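Local coordinates for protein TetR-like transcriptional regulator (Rhodococcus, PDB 3F1B) that probably binds promoter DNA through a helix-turn-helix domain and regulates transcription, as other TetR-like regulators do, at residues V26-G31 / H105-M110. Residues are numbered along the deposited sequence; the frame is centred on the assembly and turned at random.
With SO4 (sulfate ion), chain D.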
ATOM      1  N   VAL A  26       2.449  13.732 -14.135  1.00 58.70           N
ATOM      2  CA  VAL A  26       1.298  13.110 -14.726  1.00 58.94           C
ATOM      3  C   VAL A  26       0.995  11.754 -14.087  1.00 58.98           C
ATOM      4  O   VAL A  26      -0.174  11.423 -13.868  1.00 60.01           O
ATOM      5  CB  VAL A  26       1.419  13.017 -16.274  1.00 59.21           C
ATOM      6  CG1 VAL A  26       0.057  12.731 -16.875  1.00 58.49           C
ATOM      7  CG2 VAL A  26       1.990  14.311 -16.857  1.00 58.28           C
ATOM      8  N   PHE A  27       2.016  10.964 -13.768  1.00 58.84           N
ATOM      9  CA  PHE A  27       1.738   9.671 -13.161  1.00 58.72           C
ATOM     10  C   PHE A  27       1.155   9.820 -11.744  1.00 59.53           C
ATOM     11  O   PHE A  27       0.234   9.084 -11.358  1.00 59.41           O
ATOM     12  CB  PHE A  27       2.980   8.805 -13.109  1.00 58.30           C
ATOM     13  CG  PHE A  27       3.308   8.123 -14.389  1.00 58.20           C
ATOM     14  CD1 PHE A  27       2.342   7.380 -15.071  1.00 57.99           C
ATOM     15  CD2 PHE A  27       4.634   8.180 -14.898  1.00 59.17           C
ATOM     16  CE1 PHE A  27       2.665   6.733 -16.281  1.00 58.34           C
ATOM     17  CE2 PHE A  27       4.984   7.548 -16.070  1.00 57.22           C
ATOM     18  CZ  PHE A  27       3.984   6.812 -16.784  1.00 59.34           C
ATOM     19  N   SER A  28       1.700  10.759 -10.963  1.00 60.37           N
ATOM     20  CA  SER A  28       1.202  10.991  -9.599  1.00 61.36           C
ATOM     21  C   SER A  28      -0.143  11.716  -9.633  1.00 61.79           C
ATOM     22  O   SER A  28      -1.035  11.402  -8.862  1.00 61.96           O
ATOM     23  CB  SER A  28       2.218  11.729  -8.712  1.00 60.94           C
ATOM     24  OG  SER A  28       2.344  13.084  -9.098  1.00 62.99           O
ATOM     25  N   ASP A  29      -0.288  12.671 -10.543  1.00 62.44           N
ATOM     26  CA  ASP A  29      -1.553  13.351 -10.737  1.00 62.17           C
ATOM     27  C   ASP A  29      -2.696  12.380 -11.057  1.00 61.61           C
ATOM     28  O   ASP A  29      -3.742  12.424 -10.426  1.00 61.97           O
ATOM     29  CB  ASP A  29      -1.409  14.394 -11.849  1.00 62.61           C
ATOM     30  CG  ASP A  29      -2.452  15.517 -11.754  1.00 65.50           C
ATOM     31  OD1 ASP A  29      -3.072  15.681 -10.678  1.00 67.11           O
ATOM     32  OD2 ASP A  29      -2.650  16.253 -12.754  1.00 68.13           O
ATOM     33  N   ARG A  30      -2.480  11.480 -12.007  1.00 61.56           N
ATOM     34  CA  ARG A  30      -3.589  10.753 -12.642  1.00 61.04           C
ATOM     35  C   ARG A  30      -3.535   9.243 -12.488  1.00 60.44           C
ATOM     36  O   ARG A  30      -4.509   8.555 -12.802  1.00 60.88           O
ATOM     37  CB  ARG A  30      -3.626  11.052 -14.140  1.00 61.01           C
ATOM     38  CG  ARG A  30      -3.574  12.523 -14.500  1.00 62.50           C
ATOM     39  CD  ARG A  30      -4.462  12.830 -15.732  1.00 65.03           C
ATOM     40  NE  ARG A  30      -4.054  12.111 -16.947  1.00 66.15           N
ATOM     41  CZ  ARG A  30      -3.799  12.683 -18.126  1.00 66.97           C
ATOM     42  NH1 ARG A  30      -3.912  13.999 -18.279  1.00 68.12           N
ATOM     43  NH2 ARG A  30      -3.442  11.935 -19.166  1.00 66.93           N
ATOM     44  N   GLY A  31      -2.400   8.718 -12.051  1.00 59.01           N
ATOM     45  CA  GLY A  31      -2.213   7.281 -12.016  1.00 58.30           C
ATOM     46  C   GLY A  31      -1.823   6.723 -13.365  1.00 57.94           C
ATOM     47  O   GLY A  31      -2.074   7.363 -14.391  1.00 58.30           O
ATOM     48  N   HIS A 105       9.329  15.379  -1.784  1.00 44.98           N
ATOM     49  CA  HIS A 105       9.193  14.796  -3.107  1.00 45.34           C
ATOM     50  C   HIS A 105       7.920  13.949  -3.090  1.00 45.06           C
ATOM     51  O   HIS A 105       7.917  12.754  -3.405  1.00 45.93           O
ATOM     52  CB  HIS A 105      10.481  14.026  -3.482  1.00 45.53           C
ATOM     53  CG  HIS A 105      11.745  14.814  -3.237  1.00 48.72           C
ATOM     54  ND1 HIS A 105      12.397  15.524  -4.227  1.00 51.15           N
ATOM     55  CD2 HIS A 105      12.448  15.048  -2.099  1.00 51.93           C
ATOM     56  CE1 HIS A 105      13.451  16.146  -3.719  1.00 50.10           C
ATOM     57  NE2 HIS A 105      13.510  15.872  -2.429  1.00 52.46           N
ATOM     58  N   ARG A 106       6.828  14.589  -2.702  1.00 44.54           N
ATOM     59  CA  ARG A 106       5.546  13.904  -2.582  1.00 45.59           C
ATOM     60  C   ARG A 106       5.063  13.265  -3.857  1.00 45.36           C
ATOM     61  O   ARG A 106       4.385  12.243  -3.844  1.00 46.58           O
ATOM     62  CB  ARG A 106       4.457  14.830  -2.033  1.00 45.64           C
ATOM     63  CG  ARG A 106       4.226  16.087  -2.799  1.00 48.40           C
ATOM     64  CD  ARG A 106       3.017  16.875  -2.285  1.00 53.14           C
ATOM     65  NE  ARG A 106       1.931  16.997  -3.268  1.00 56.55           N
ATOM     66  CZ  ARG A 106       0.719  16.444  -3.144  1.00 58.92           C
ATOM     67  NH1 ARG A 106       0.397  15.719  -2.072  1.00 60.26           N
ATOM     68  NH2 ARG A 106      -0.184  16.621  -4.102  1.00 58.10           N
ATOM     69  N   LYS A 107       5.423  13.848  -4.982  1.00 45.60           N
ATOM     70  CA  LYS A 107       4.966  13.324  -6.237  1.00 44.62           C
ATOM     71  C   LYS A 107       5.639  11.956  -6.498  1.00 43.71           C
ATOM     72  O   LYS A 107       5.027  11.022  -7.051  1.00 42.40           O
ATOM     73  CB  LYS A 107       5.220  14.377  -7.309  1.00 45.29           C
ATOM     74  CG  LYS A 107       4.191  15.522  -7.289  1.00 47.78           C
ATOM     75  CD  LYS A 107       4.808  16.959  -7.345  1.00 52.91           C
ATOM     76  CE  LYS A 107       4.723  17.734  -5.966  1.00 53.18           C
ATOM     77  NZ  LYS A 107       5.919  17.508  -5.064  1.00 53.38           N
ATOM     78  N   SER A 108       6.881  11.835  -6.043  1.00 42.76           N
ATOM     79  CA  SER A 108       7.665  10.684  -6.357  1.00 43.17           C
ATOM     80  C   SER A 108       7.393   9.602  -5.353  1.00 42.96           C
ATOM     81  O   SER A 108       7.488   8.413  -5.690  1.00 43.24           O
ATOM     82  CB  SER A 108       9.150  11.020  -6.421  1.00 44.40           C
ATOM     83  OG  SER A 108       9.488  12.033  -5.499  1.00 46.20           O
ATOM     84  N   TRP A 109       7.018  10.005  -4.138  1.00 41.91           N
ATOM     85  CA  TRP A 109       6.537   9.063  -3.163  1.00 40.83           C
ATOM     86  C   TRP A 109       5.256   8.418  -3.636  1.00 41.86           C
ATOM     87  O   TRP A 109       5.086   7.214  -3.486  1.00 40.82           O
ATOM     88  CB  TRP A 109       6.273   9.738  -1.831  1.00 40.55           C
ATOM     89  CG  TRP A 109       5.537   8.824  -0.915  1.00 38.81           C
ATOM     90  CD1 TRP A 109       4.259   8.968  -0.475  1.00 35.48           C
ATOM     91  CD2 TRP A 109       6.030   7.562  -0.353  1.00 39.25           C
ATOM     92  NE1 TRP A 109       3.924   7.892   0.350  1.00 38.01           N
ATOM     93  CE2 TRP A 109       4.996   7.032   0.448  1.00 38.12           C
ATOM     94  CE3 TRP A 109       7.242   6.839  -0.467  1.00 39.27           C
ATOM     95  CZ2 TRP A 109       5.122   5.805   1.136  1.00 40.55           C
ATOM     96  CZ3 TRP A 109       7.357   5.628   0.202  1.00 43.37           C
ATOM     97  CH2 TRP A 109       6.298   5.125   1.007  1.00 41.14           C
HETATM   98  N   MSE A 110       4.365   9.207  -4.223  1.00 43.06           N
HETATM   99  CA  MSE A 110       3.134   8.657  -4.765  1.00 45.96           C
HETATM  100  C   MSE A 110       3.322   7.623  -5.862  1.00 46.15           C
HETATM  101  O   MSE A 110       2.658   6.564  -5.836  1.00 45.87           O
HETATM  102  CB  MSE A 110       2.230   9.764  -5.275  1.00 47.26           C
HETATM  103  CG  MSE A 110       1.546  10.471  -4.139  1.00 52.05           C
HETATM  104 SE   MSE A 110       0.782  12.121  -4.797  0.60 65.70          SE
HETATM  105  CE  MSE A 110      -0.887  11.343  -5.506  1.00 60.32           C
TER
HETATM  106  S   SO4 D 204      16.666  17.304  -0.910  0.50 78.66           S
HETATM  107  O1  SO4 D 204      17.940  17.987  -1.159  0.50 79.02           O
HETATM  108  O2  SO4 D 204      15.577  18.038  -1.570  0.50 79.10           O
HETATM  109  O3  SO4 D 204      16.693  15.948  -1.467  0.50 78.36           O
HETATM  110  O4  SO4 D 204      16.484  17.264   0.539  0.50 77.13           O
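Ser28 meets the N-terminal end of helix 106-115 at Lys107 and Met110 (a selenomethionine), and the two backbones close to 5.6 Å between Ser28 CA and Lys107 CA. The tight part is the serine methylene: Ser28 CB rests 3.3 Å from Lys107 O. Met110 CB lies 4.0 Å from Ser28 CB. Ser28 OG lies between its own backbone N and carbonyl carbon (chi1 72°); there it hydrogen-bonds back to the carbonyl O of Asp25, its strongest partner, and also to that of Val24. These bonds stay within its own helix, and OG touches Lys107 by van der Waals contact alone: Lys107 CG lies 3.6 Å from Ser28 OG, with Lys107 CB as close. Met110 bends at chi3 (83°) and brings its methyl CE to 3.4 Å from Ser28 O. No hydrogen bond crosses this small interface.

The looser side begins beyond Lys107 CG, where the bent lysine chain leads away from Ser28. Farther off, partly exposed His105 holds the N-cap position of helix 106-115, and its carbonyl O accepts from Ser108 OG at 2.7 Å as well as from the amides of Ser108 and Trp109. The ring edge of His105 donates from NE2 to a sulfate, probably from the crystallisation liquor, at 3.1 Å to O2.

The contact joins helix 12-30 of the probable DNA-binding domain to helix 106-115 of the C-terminal TetR-type domain, a familiar domain junction in the all-helical TetR fold.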